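Local coordinates for packaging enzyme P4 (Pseudomonas phage phi6, PDB 4BLO), which hydrolyses nucleoside triphosphates as a hexameric RecA-like ATPase and helicase, which probably drives the packaging of viral RNA into the phage procapsid, at residues C174-A179 with L219-C225; V108-P113 with D224-V228; F209-T214 with Q246-T251. All coordinates share one frame; numbering follows the deposited sequence.

Contact 1: C174-A179 with L219-C225; sequences CIGLGA and LFTQYDC
Cys225 SG rests against the backbone of Gly178 and Ala179, 3.3 Å from Ala179 N and 3.5 Å from Gly178 C. The two segments come close here, Gly178 CA and Cys225 CA being 4.4 Å apart. Beside this point Ala179 CA makes a CA-H...O contact of 3.4 Å with Tyr223 O. One turn earlier Ile175 divides its branches between two rings. CG1 meets the edge of Phe220, near the ring plane, at 3.9 Å from CE1. With CG1 beside the backbone N (chi1 -62°), CG2 falls anti to that N and lies 3.7 Å from Tyr223 CD2. Cys174 adds CB at 3.6 Å from Phe220 CZ, and its SG is an oblique sulfur-aromatic neighbour 5.2 Å from the ring centroid. Backbone bonds hold both sides in place: Ala179 N to Ile175 O, Cys225 N to Phe220 O. Further out, Arg12 bonds to Ala179 O and forms a salt bridge with Asp224 OD2; Arg105 pairs with OD1. Within the buried interface sulfur, methyl and ring surfaces thus cohere mainly by van der Waals contact, and the buried carboxylate has two arginines that probably keep it ionised.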
ATOM      1  N   CYS L 174       0.329  -9.002  33.847  1.00 37.19           N
ATOM      2  CA  CYS L 174       0.665  -7.614  34.169  1.00 36.36           C
ATOM      3  C   CYS L 174      -0.392  -6.971  35.087  1.00 44.22           C
ATOM      4  O   CYS L 174      -0.027  -6.473  36.153  1.00 45.31           O
ATOM      5  CB  CYS L 174       0.867  -6.794  32.899  1.00 34.45           C
ATOM      6  SG  CYS L 174       2.493  -7.014  32.123  1.00 36.10           S
ATOM      7  N   ILE L 175      -1.689  -7.000  34.694  1.00 41.75           N
ATOM      8  CA  ILE L 175      -2.785  -6.422  35.482  1.00 42.82           C
ATOM      9  C   ILE L 175      -3.032  -7.262  36.751  1.00 49.41           C
ATOM     10  O   ILE L 175      -3.095  -6.699  37.842  1.00 50.88           O
ATOM     11  CB  ILE L 175      -4.087  -6.235  34.645  1.00 45.67           C
ATOM     12  CG1 ILE L 175      -3.852  -5.260  33.471  1.00 43.45           C
ATOM     13  CG2 ILE L 175      -5.267  -5.760  35.520  1.00 48.68           C
ATOM     14  CD1 ILE L 175      -4.788  -5.459  32.272  1.00 46.75           C
ATOM     15  N   GLY L 176      -3.149  -8.575  36.593  1.00 46.65           N
ATOM     16  CA  GLY L 176      -3.399  -9.497  37.697  1.00 48.70           C
ATOM     17  C   GLY L 176      -2.422  -9.404  38.843  1.00 53.29           C
ATOM     18  O   GLY L 176      -2.830  -9.130  39.976  1.00 54.76           O
ATOM     19  N   LEU L 177      -1.123  -9.611  38.558  1.00 48.66           N
ATOM     20  CA  LEU L 177      -0.072  -9.585  39.586  1.00 49.36           C
ATOM     21  C   LEU L 177       0.353  -8.162  39.958  1.00 53.33           C
ATOM     22  O   LEU L 177       0.654  -7.910  41.129  1.00 54.04           O
ATOM     23  CB  LEU L 177       1.155 -10.416  39.173  1.00 48.22           C
ATOM     24  CG  LEU L 177       0.924 -11.919  38.902  1.00 53.42           C
ATOM     25  CD1 LEU L 177       2.231 -12.615  38.619  1.00 52.71           C
ATOM     26  CD2 LEU L 177       0.257 -12.613  40.086  1.00 57.16           C
ATOM     27  N   GLY L 178       0.359  -7.258  38.975  1.00 47.33           N
ATOM     28  CA  GLY L 178       0.739  -5.864  39.174  1.00 45.67           C
ATOM     29  C   GLY L 178      -0.165  -5.125  40.134  1.00 48.78           C
ATOM     30  O   GLY L 178       0.323  -4.307  40.921  1.00 48.88           O
ATOM     31  N   ALA L 179      -1.491  -5.428  40.080  1.00 44.90           N
ATOM     32  CA  ALA L 179      -2.525  -4.829  40.933  1.00 45.82           C
ATOM     33  C   ALA L 179      -2.326  -5.221  42.380  1.00 51.41           C
ATOM     34  O   ALA L 179      -2.545  -4.393  43.266  1.00 52.99           O
ATOM     35  CB  ALA L 179      -3.913  -5.238  40.466  1.00 46.84           C
ATOM     36  N   LEU L 219      -4.041   1.927  31.535  1.00 42.26           N
ATOM     37  CA  LEU L 219      -4.623   0.655  31.962  1.00 42.20           C
ATOM     38  C   LEU L 219      -3.962   0.222  33.287  1.00 47.86           C
ATOM     39  O   LEU L 219      -4.651  -0.196  34.214  1.00 49.94           O
ATOM     40  CB  LEU L 219      -4.395  -0.388  30.848  1.00 40.50           C
ATOM     41  CG  LEU L 219      -5.519  -1.362  30.476  1.00 43.78           C
ATOM     42  CD1 LEU L 219      -6.831  -0.663  30.198  1.00 43.42           C
ATOM     43  CD2 LEU L 219      -5.134  -2.175  29.269  1.00 41.43           C
ATOM     44  N   PHE L 220      -2.636   0.410  33.405  1.00 42.48           N
ATOM     45  CA  PHE L 220      -1.888   0.091  34.623  1.00 41.42           C
ATOM     46  C   PHE L 220      -2.107   1.153  35.699  1.00 50.24           C
ATOM     47  O   PHE L 220      -2.124   0.801  36.879  1.00 53.68           O
ATOM     48  CB  PHE L 220      -0.392  -0.075  34.334  1.00 40.21           C
ATOM     49  CG  PHE L 220      -0.047  -1.230  33.420  1.00 38.82           C
ATOM     50  CD1 PHE L 220      -0.804  -2.395  33.425  1.00 40.73           C
ATOM     51  CD2 PHE L 220       1.062  -1.169  32.588  1.00 38.98           C
ATOM     52  CE1 PHE L 220      -0.477  -3.467  32.588  1.00 40.94           C
ATOM     53  CE2 PHE L 220       1.397  -2.247  31.761  1.00 40.58           C
ATOM     54  CZ  PHE L 220       0.626  -3.388  31.765  1.00 38.75           C
ATOM     55  N   THR L 221      -2.288   2.439  35.310  1.00 45.49           N
ATOM     56  CA  THR L 221      -2.534   3.538  36.256  1.00 46.59           C
ATOM     57  C   THR L 221      -3.876   3.322  36.965  1.00 53.98           C
ATOM     58  O   THR L 221      -3.970   3.520  38.174  1.00 57.56           O
ATOM     59  CB  THR L 221      -2.487   4.902  35.546  1.00 48.77           C
ATOM     60  OG1 THR L 221      -1.280   4.995  34.780  1.00 48.63           O
ATOM     61  CG2 THR L 221      -2.591   6.077  36.516  1.00 39.08           C
ATOM     62  N   GLN L 222      -4.891   2.875  36.214  1.00 48.63           N
ATOM     63  CA  GLN L 222      -6.231   2.597  36.712  1.00 48.28           C
ATOM     64  C   GLN L 222      -6.262   1.382  37.667  1.00 50.23           C
ATOM     65  O   GLN L 222      -7.095   1.364  38.581  1.00 51.09           O
ATOM     66  CB  GLN L 222      -7.164   2.340  35.532  1.00 48.55           C
ATOM     67  CG  GLN L 222      -8.552   2.888  35.766  1.00 74.84           C
ATOM     68  CD  GLN L 222      -9.266   3.120  34.461  1.00 97.11           C
ATOM     69  OE1 GLN L 222      -9.609   2.165  33.750  1.00 91.19           O
ATOM     70  NE2 GLN L 222      -9.517   4.391  34.127  1.00 85.63           N
ATOM     71  N   TYR L 223      -5.370   0.380  37.451  1.00 42.34           N
ATOM     72  CA  TYR L 223      -5.326  -0.849  38.254  1.00 42.46           C
ATOM     73  C   TYR L 223      -4.120  -0.891  39.233  1.00 48.25           C
ATOM     74  O   TYR L 223      -3.788  -1.956  39.755  1.00 47.19           O
ATOM     75  CB  TYR L 223      -5.356  -2.085  37.336  1.00 40.85           C
ATOM     76  CG  TYR L 223      -6.604  -2.147  36.481  1.00 39.85           C
ATOM     77  CD1 TYR L 223      -7.867  -2.067  37.051  1.00 42.42           C
ATOM     78  CD2 TYR L 223      -6.523  -2.301  35.103  1.00 38.75           C
ATOM     79  CE1 TYR L 223      -9.017  -2.101  36.267  1.00 41.32           C
ATOM     80  CE2 TYR L 223      -7.670  -2.351  34.309  1.00 39.44           C
ATOM     81  CZ  TYR L 223      -8.915  -2.267  34.896  1.00 45.47           C
ATOM     82  OH  TYR L 223     -10.050  -2.331  34.115  1.00 47.44           O
ATOM     83  N   ASP L 224      -3.520   0.285  39.520  1.00 46.34           N
ATOM     84  CA  ASP L 224      -2.411   0.527  40.456  1.00 46.58           C
ATOM     85  C   ASP L 224      -1.183  -0.370  40.208  1.00 49.31           C
ATOM     86  O   ASP L 224      -0.502  -0.764  41.167  1.00 49.37           O
ATOM     87  CB  ASP L 224      -2.879   0.385  41.916  1.00 51.08           C
ATOM     88  CG  ASP L 224      -4.077   1.219  42.325  1.00 65.96           C
ATOM     89  OD1 ASP L 224      -4.249   2.337  41.769  1.00 67.28           O
ATOM     90  OD2 ASP L 224      -4.802   0.791  43.252  1.00 73.49           O
ATOM     91  N   CYS L 225      -0.896  -0.666  38.921  1.00 44.45           N
ATOM     92  CA  CYS L 225       0.238  -1.499  38.491  1.00 42.52           C
ATOM     93  C   CYS L 225       1.455  -0.637  38.180  1.00 43.78           C
ATOM     94  O   CYS L 225       1.320   0.470  37.643  1.00 42.30           O
ATOM     95  CB  CYS L 225      -0.127  -2.343  37.272  1.00 41.33           C
ATOM     96  SG  CYS L 225      -1.586  -3.394  37.477  1.00 46.42           S
TER

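Contact 2: V108-P113 with D224-V228; sequences VTHRWP and DCSVV
Ser226 OG donates a hydrogen bond of 2.6 Å to Trp112 O, approaching at a C=O...donor angle of 139° and tilted 20° from the carbonyl plane. OG stands anti to the backbone N (chi1 -172°), which carries it toward the Trp112-Pro113 peptide. That peptide is cis, placing Trp112 O on the same side as Pro113 CD, and the hydroxyl meets CD as well. A CH-pi contact comes from the same serine: CB sits over the centre of the His110 imidazole, 3.5 Å from its centroid. At the ring edge, near its plane, Asp224 O lies 3.1 Å from NE2, an atom that is hydrogen-bonded to Ser119 OG. Apolar contacts gather on Val228 CG2, which is 3.5 Å from Trp112 CH2 and 3.8 Å from Pro113 CB; the indole and the valine side chain cross at about a right angle. Val108 lays CB and CG2 against the Asp224 carboxylate, whose OD1 is salt-bridged to Arg105, CB being 3.6 Å from OD1. Trp112 NE1 is bound by Leu140 O, at the end of helix 132-140, whose Leu136 and Leu140 also touch Val228. Strand 226-231 itself runs between parallel strands 184-187 and 120-126 in the central sheet.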
ATOM      1  N   VAL L 108      -1.790   5.657  42.675  1.00 42.18           N
ATOM      2  CA  VAL L 108      -1.036   4.946  43.721  1.00 43.10           C
ATOM      3  C   VAL L 108       0.461   4.980  43.367  1.00 47.33           C
ATOM      4  O   VAL L 108       0.852   4.596  42.259  1.00 47.08           O
ATOM      5  CB  VAL L 108      -1.563   3.492  43.941  1.00 45.67           C
ATOM      6  CG1 VAL L 108      -0.469   2.548  44.429  1.00 44.93           C
ATOM      7  CG2 VAL L 108      -2.748   3.470  44.897  1.00 47.71           C
ATOM      8  N   THR L 109       1.278   5.479  44.288  1.00 44.88           N
ATOM      9  CA  THR L 109       2.714   5.598  44.072  1.00 44.48           C
ATOM     10  C   THR L 109       3.410   4.246  44.366  1.00 48.86           C
ATOM     11  O   THR L 109       2.803   3.381  45.001  1.00 51.01           O
ATOM     12  CB  THR L 109       3.301   6.781  44.869  1.00 53.89           C
ATOM     13  OG1 THR L 109       2.799   6.796  46.211  1.00 57.76           O
ATOM     14  CG2 THR L 109       3.036   8.112  44.200  1.00 48.03           C
ATOM     15  N   HIS L 110       4.651   4.054  43.837  1.00 42.78           N
ATOM     16  CA  HIS L 110       5.479   2.846  43.968  1.00 41.99           C
ATOM     17  C   HIS L 110       6.955   3.220  44.236  1.00 45.90           C
ATOM     18  O   HIS L 110       7.362   4.365  44.012  1.00 45.00           O
ATOM     19  CB  HIS L 110       5.378   1.989  42.681  1.00 40.12           C
ATOM     20  CG  HIS L 110       4.008   1.462  42.382  1.00 42.39           C
ATOM     21  ND1 HIS L 110       3.659   0.158  42.673  1.00 44.54           N
ATOM     22  CD2 HIS L 110       2.950   2.074  41.799  1.00 44.12           C
ATOM     23  CE1 HIS L 110       2.404   0.021  42.278  1.00 43.94           C
ATOM     24  NE2 HIS L 110       1.931   1.147  41.751  1.00 43.88           N
ATOM     25  N   ARG L 111       7.753   2.258  44.714  1.00 45.13           N
ATOM     26  CA  ARG L 111       9.182   2.470  44.953  1.00 46.80           C
ATOM     27  C   ARG L 111      10.021   1.960  43.752  1.00 52.47           C
ATOM     28  O   ARG L 111      11.214   2.278  43.654  1.00 54.68           O
ATOM     29  CB  ARG L 111       9.624   1.773  46.242  1.00 48.73           C
ATOM     30  CG  ARG L 111       9.341   2.575  47.499  1.00 68.35           C
ATOM     31  CD  ARG L 111       9.771   1.835  48.754  1.00 90.01           C
ATOM     32  NE  ARG L 111       8.714   0.954  49.256  1.00114.08           N
ATOM     33  CZ  ARG L 111       8.744   0.321  50.427  1.00145.66           C
ATOM     34  NH1 ARG L 111       9.789   0.454  51.237  1.00139.46           N
ATOM     35  NH2 ARG L 111       7.729  -0.449  50.797  1.00141.31           N
ATOM     36  N   TRP L 112       9.382   1.184  42.849  1.00 45.19           N
ATOM     37  CA  TRP L 112       9.979   0.561  41.676  1.00 42.99           C
ATOM     38  C   TRP L 112       9.191   0.929  40.418  1.00 44.85           C
ATOM     39  O   TRP L 112       7.962   0.942  40.489  1.00 45.25           O
ATOM     40  CB  TRP L 112       9.986  -0.965  41.878  1.00 41.79           C
ATOM     41  CG  TRP L 112      10.677  -1.770  40.813  1.00 41.30           C
ATOM     42  CD1 TRP L 112      11.975  -2.183  40.819  1.00 44.61           C
ATOM     43  CD2 TRP L 112      10.080  -2.333  39.627  1.00 39.27           C
ATOM     44  NE1 TRP L 112      12.233  -2.960  39.710  1.00 43.19           N
ATOM     45  CE2 TRP L 112      11.089  -3.059  38.954  1.00 43.03           C
ATOM     46  CE3 TRP L 112       8.794  -2.294  39.070  1.00 39.55           C
ATOM     47  CZ2 TRP L 112      10.847  -3.748  37.760  1.00 40.53           C
ATOM     48  CZ3 TRP L 112       8.553  -2.986  37.896  1.00 39.56           C
ATOM     49  CH2 TRP L 112       9.569  -3.705  37.255  1.00 39.72           C
ATOM     50  N   PRO L 113       9.829   1.201  39.247  1.00 38.92           N
ATOM     51  CA  PRO L 113      11.283   1.198  38.954  1.00 38.91           C
ATOM     52  C   PRO L 113      12.039   2.411  39.511  1.00 46.66           C
ATOM     53  O   PRO L 113      13.273   2.407  39.513  1.00 46.31           O
ATOM     54  CB  PRO L 113      11.326   1.186  37.425  1.00 38.79           C
ATOM     55  CG  PRO L 113      10.057   1.894  37.008  1.00 42.90           C
ATOM     56  CD  PRO L 113       9.029   1.533  38.053  1.00 38.84           C
ATOM     57  N   ASP L 224      -3.520   0.285  39.520  1.00 46.34           N
ATOM     58  CA  ASP L 224      -2.411   0.527  40.456  1.00 46.58           C
ATOM     59  C   ASP L 224      -1.183  -0.370  40.208  1.00 49.31           C
ATOM     60  O   ASP L 224      -0.502  -0.764  41.167  1.00 49.37           O
ATOM     61  CB  ASP L 224      -2.879   0.385  41.916  1.00 51.08           C
ATOM     62  CG  ASP L 224      -4.077   1.219  42.325  1.00 65.96           C
ATOM     63  OD1 ASP L 224      -4.249   2.337  41.769  1.00 67.28           O
ATOM     64  OD2 ASP L 224      -4.802   0.791  43.252  1.00 73.49           O
ATOM     65  N   CYS L 225      -0.896  -0.666  38.921  1.00 44.45           N
ATOM     66  CA  CYS L 225       0.238  -1.499  38.491  1.00 42.52           C
ATOM     67  C   CYS L 225       1.455  -0.637  38.180  1.00 43.78           C
ATOM     68  O   CYS L 225       1.320   0.470  37.643  1.00 42.30           O
ATOM     69  CB  CYS L 225      -0.127  -2.343  37.272  1.00 41.33           C
ATOM     70  SG  CYS L 225      -1.586  -3.394  37.477  1.00 46.42           S
ATOM     71  N   SER L 226       2.639  -1.185  38.448  1.00 38.80           N
ATOM     72  CA  SER L 226       3.931  -0.612  38.092  1.00 37.21           C
ATOM     73  C   SER L 226       4.659  -1.662  37.234  1.00 37.14           C
ATOM     74  O   SER L 226       5.228  -2.623  37.766  1.00 37.07           O
ATOM     75  CB  SER L 226       4.724  -0.218  39.330  1.00 42.83           C
ATOM     76  OG  SER L 226       5.885   0.502  38.947  1.00 51.61           O
ATOM     77  N   VAL L 227       4.560  -1.512  35.905  1.00 30.19           N
ATOM     78  CA  VAL L 227       5.129  -2.432  34.930  1.00 28.40           C
ATOM     79  C   VAL L 227       6.260  -1.758  34.127  1.00 31.01           C
ATOM     80  O   VAL L 227       6.166  -0.590  33.771  1.00 30.67           O
ATOM     81  CB  VAL L 227       4.004  -2.990  33.998  1.00 29.67           C
ATOM     82  CG1 VAL L 227       4.551  -3.947  32.927  1.00 28.36           C
ATOM     83  CG2 VAL L 227       2.885  -3.659  34.802  1.00 29.98           C
ATOM     84  N   VAL L 228       7.327  -2.522  33.854  1.00 29.23           N
ATOM     85  CA  VAL L 228       8.460  -2.147  33.006  1.00 28.60           C
ATOM     86  C   VAL L 228       8.409  -3.038  31.757  1.00 31.15           C
ATOM     87  O   VAL L 228       8.536  -4.251  31.872  1.00 31.37           O
ATOM     88  CB  VAL L 228       9.837  -2.252  33.738  1.00 32.07           C
ATOM     89  CG1 VAL L 228      11.019  -2.177  32.749  1.00 30.30           C
ATOM     90  CG2 VAL L 228       9.960  -1.185  34.823  1.00 32.96           C
TER

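Contact 3: F209-T214 with Q246-T251; sequences FYSLLT and QVMAST
In the RecA-like P-loop core, helix 208-222 packs through Tyr210, Leu213 and Thr214 against the end of helix 240-248 and the turn leading to strand 253-258. Val247 is the apolar wedge: CG2 lies 3.8 Å from Phe209 CE2 and meets the edge of the Tyr210 ring, while CG1 is 3.9 Å from Leu213 CD1. A chi1 of -56° turns the Tyr210 ring toward the N-terminal side of its helix, and CE1 comes 3.5 Å from Gln246 CB. Phe209 CD2 stands over the centre of the tyrosine ring, helping to fix its tilt. Beyond Leu213, whose CB faces Thr251 CG2, lies the polar end of the contact. Arg190 of the second subunit hydrogen-bonds to both Thr214 OG1 and Ser250 OG, which makes this end part of the subunit interface. Val247 and Thr251 also rest on strand 120-126, seating the 246-251 segment on the sheet. Thr214 OG1 is 3.2 Å from Ser250 O and 3.2 Å from Tyr210 O. Ser250 OG, for its part, donates a 3.2 Å bond back to Gln246 O, tilted 24° from that carbonyl plane.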
ATOM      1  N   PHE L 209       1.621   3.137  17.664  1.00 35.06           N
ATOM      2  CA  PHE L 209       2.541   2.550  18.638  1.00 33.70           C
ATOM      3  C   PHE L 209       2.572   3.410  19.895  1.00 32.51           C
ATOM      4  O   PHE L 209       2.513   2.870  20.987  1.00 32.90           O
ATOM      5  CB  PHE L 209       3.941   2.398  18.020  1.00 36.69           C
ATOM      6  CG  PHE L 209       5.094   2.292  18.985  1.00 39.49           C
ATOM      7  CD1 PHE L 209       5.338   1.111  19.681  1.00 41.59           C
ATOM      8  CD2 PHE L 209       5.959   3.365  19.178  1.00 43.85           C
ATOM      9  CE1 PHE L 209       6.411   1.016  20.574  1.00 41.97           C
ATOM     10  CE2 PHE L 209       7.040   3.261  20.068  1.00 46.20           C
ATOM     11  CZ  PHE L 209       7.257   2.087  20.754  1.00 42.24           C
ATOM     12  N   TYR L 210       2.616   4.745  19.737  1.00 26.66           N
ATOM     13  CA  TYR L 210       2.657   5.707  20.835  1.00 25.98           C
ATOM     14  C   TYR L 210       1.325   5.780  21.565  1.00 31.21           C
ATOM     15  O   TYR L 210       1.306   5.908  22.791  1.00 32.69           O
ATOM     16  CB  TYR L 210       3.074   7.080  20.346  1.00 27.88           C
ATOM     17  CG  TYR L 210       4.396   7.070  19.617  1.00 32.43           C
ATOM     18  CD1 TYR L 210       5.596   6.984  20.312  1.00 35.85           C
ATOM     19  CD2 TYR L 210       4.451   7.146  18.227  1.00 33.64           C
ATOM     20  CE1 TYR L 210       6.815   6.941  19.640  1.00 39.16           C
ATOM     21  CE2 TYR L 210       5.667   7.134  17.549  1.00 34.84           C
ATOM     22  CZ  TYR L 210       6.844   7.035  18.257  1.00 40.44           C
ATOM     23  OH  TYR L 210       8.028   7.065  17.568  1.00 35.65           O
ATOM     24  N   SER L 211       0.219   5.649  20.828  1.00 27.37           N
ATOM     25  CA  SER L 211      -1.121   5.628  21.403  1.00 27.30           C
ATOM     26  C   SER L 211      -1.305   4.366  22.239  1.00 32.19           C
ATOM     27  O   SER L 211      -1.845   4.450  23.340  1.00 32.29           O
ATOM     28  CB  SER L 211      -2.180   5.723  20.306  1.00 30.27           C
ATOM     29  OG  SER L 211      -2.427   7.091  20.011  1.00 36.25           O
ATOM     30  N   LEU L 212      -0.800   3.214  21.748  1.00 31.44           N
ATOM     31  CA  LEU L 212      -0.871   1.937  22.457  1.00 32.91           C
ATOM     32  C   LEU L 212      -0.112   1.985  23.791  1.00 36.54           C
ATOM     33  O   LEU L 212      -0.639   1.493  24.785  1.00 35.60           O
ATOM     34  CB  LEU L 212      -0.336   0.784  21.593  1.00 33.34           C
ATOM     35  CG  LEU L 212      -1.347  -0.326  21.217  1.00 39.30           C
ATOM     36  CD1 LEU L 212      -0.726  -1.332  20.258  1.00 39.84           C
ATOM     37  CD2 LEU L 212      -1.864  -1.059  22.444  1.00 40.08           C
ATOM     38  N   LEU L 213       1.092   2.612  23.820  1.00 33.42           N
ATOM     39  CA  LEU L 213       1.893   2.761  25.043  1.00 33.42           C
ATOM     40  C   LEU L 213       1.127   3.564  26.106  1.00 34.10           C
ATOM     41  O   LEU L 213       1.142   3.176  27.277  1.00 32.69           O
ATOM     42  CB  LEU L 213       3.241   3.444  24.745  1.00 33.58           C
ATOM     43  CG  LEU L 213       4.366   2.599  24.152  1.00 37.34           C
ATOM     44  CD1 LEU L 213       5.521   3.482  23.728  1.00 37.77           C
ATOM     45  CD2 LEU L 213       4.888   1.588  25.151  1.00 39.42           C
ATOM     46  N   THR L 214       0.442   4.664  25.683  1.00 27.75           N
ATOM     47  CA  THR L 214      -0.374   5.529  26.550  1.00 28.15           C
ATOM     48  C   THR L 214      -1.592   4.754  27.098  1.00 31.39           C
ATOM     49  O   THR L 214      -1.884   4.844  28.299  1.00 28.87           O
ATOM     50  CB  THR L 214      -0.805   6.799  25.814  1.00 33.33           C
ATOM     51  OG1 THR L 214       0.355   7.492  25.358  1.00 37.13           O
ATOM     52  CG2 THR L 214      -1.606   7.722  26.689  1.00 28.09           C
ATOM     53  N   GLN L 246       9.582  10.840  21.972  1.00 33.93           N
ATOM     54  CA  GLN L 246       8.180  10.627  21.697  1.00 33.02           C
ATOM     55  C   GLN L 246       7.581   9.644  22.692  1.00 35.51           C
ATOM     56  O   GLN L 246       6.443   9.829  23.103  1.00 34.73           O
ATOM     57  CB  GLN L 246       7.990  10.135  20.256  1.00 34.47           C
ATOM     58  CG  GLN L 246       8.455  11.116  19.153  1.00 62.36           C
ATOM     59  CD  GLN L 246       7.740  12.444  19.121  1.00 76.28           C
ATOM     60  OE1 GLN L 246       6.528  12.509  19.312  1.00 69.65           O
ATOM     61  NE2 GLN L 246       8.471  13.522  18.864  1.00 69.65           N
ATOM     62  N   VAL L 247       8.342   8.605  23.090  1.00 32.37           N
ATOM     63  CA  VAL L 247       7.911   7.565  24.035  1.00 30.65           C
ATOM     64  C   VAL L 247       7.804   8.170  25.440  1.00 34.85           C
ATOM     65  O   VAL L 247       6.870   7.843  26.188  1.00 35.39           O
ATOM     66  CB  VAL L 247       8.835   6.318  23.988  1.00 34.06           C
ATOM     67  CG1 VAL L 247       8.569   5.388  25.168  1.00 33.58           C
ATOM     68  CG2 VAL L 247       8.666   5.559  22.667  1.00 32.93           C
ATOM     69  N   MET L 248       8.722   9.084  25.778  1.00 30.41           N
ATOM     70  CA  MET L 248       8.722   9.793  27.058  1.00 29.94           C
ATOM     71  C   MET L 248       7.373  10.505  27.300  1.00 35.18           C
ATOM     72  O   MET L 248       6.887  10.526  28.425  1.00 37.28           O
ATOM     73  CB  MET L 248       9.854  10.816  27.047  1.00 32.85           C
ATOM     74  CG  MET L 248      11.074  10.439  27.839  1.00 35.55           C
ATOM     75  SD  MET L 248      12.293  11.695  27.379  1.00 40.70           S
ATOM     76  CE  MET L 248      13.342  11.712  28.796  1.00 39.25           C
ATOM     77  N   ALA L 249       6.771  11.064  26.235  1.00 31.51           N
ATOM     78  CA  ALA L 249       5.486  11.778  26.228  1.00 31.31           C
ATOM     79  C   ALA L 249       4.274  10.811  26.238  1.00 36.83           C
ATOM     80  O   ALA L 249       3.130  11.263  26.341  1.00 37.31           O
ATOM     81  CB  ALA L 249       5.417  12.681  25.003  1.00 31.49           C
ATOM     82  N   SER L 250       4.538   9.486  26.149  1.00 32.59           N
ATOM     83  CA  SER L 250       3.521   8.441  26.096  1.00 31.52           C
ATOM     84  C   SER L 250       3.571   7.454  27.281  1.00 34.92           C
ATOM     85  O   SER L 250       2.699   6.585  27.364  1.00 36.07           O
ATOM     86  CB  SER L 250       3.663   7.666  24.788  1.00 35.49           C
ATOM     87  OG  SER L 250       3.557   8.534  23.671  1.00 45.95           O
ATOM     88  N   THR L 251       4.567   7.562  28.191  1.00 28.44           N
ATOM     89  CA  THR L 251       4.659   6.648  29.336  1.00 27.20           C
ATOM     90  C   THR L 251       4.933   7.404  30.658  1.00 32.69           C
ATOM     91  O   THR L 251       5.423   8.539  30.628  1.00 34.79           O
ATOM     92  CB  THR L 251       5.756   5.577  29.106  1.00 28.44           C
ATOM     93  OG1 THR L 251       7.048   6.200  29.108  1.00 29.60           O
ATOM     94  CG2 THR L 251       5.525   4.713  27.850  1.00 21.77           C
TER

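In the fold
From the N terminus, 108-113 comes first, ahead of strand 120-126, which leads into the P-loop, and contact 2 closes its long loop only at 224-228. Within that span 174-179 opens contact 1, which closes at 219-225; they end on the same stretch, share Asp224 and Cys225, and touch where Phe220 and Cys174 pack on Val227. Contact 3 opens at 209-214, inside both loops, and closes beyond them at 246-251, crossing each. Contacts 1 and 3 use successive parts of helix 208-222, their centres about 17 Å apart. Contacts 1 and 2 tie helices 167-179 and 208-222 and segment 108-113 to the start of strand 226-231; contact 3 joins helices 208-222 and 240-248 beside strand 120-126.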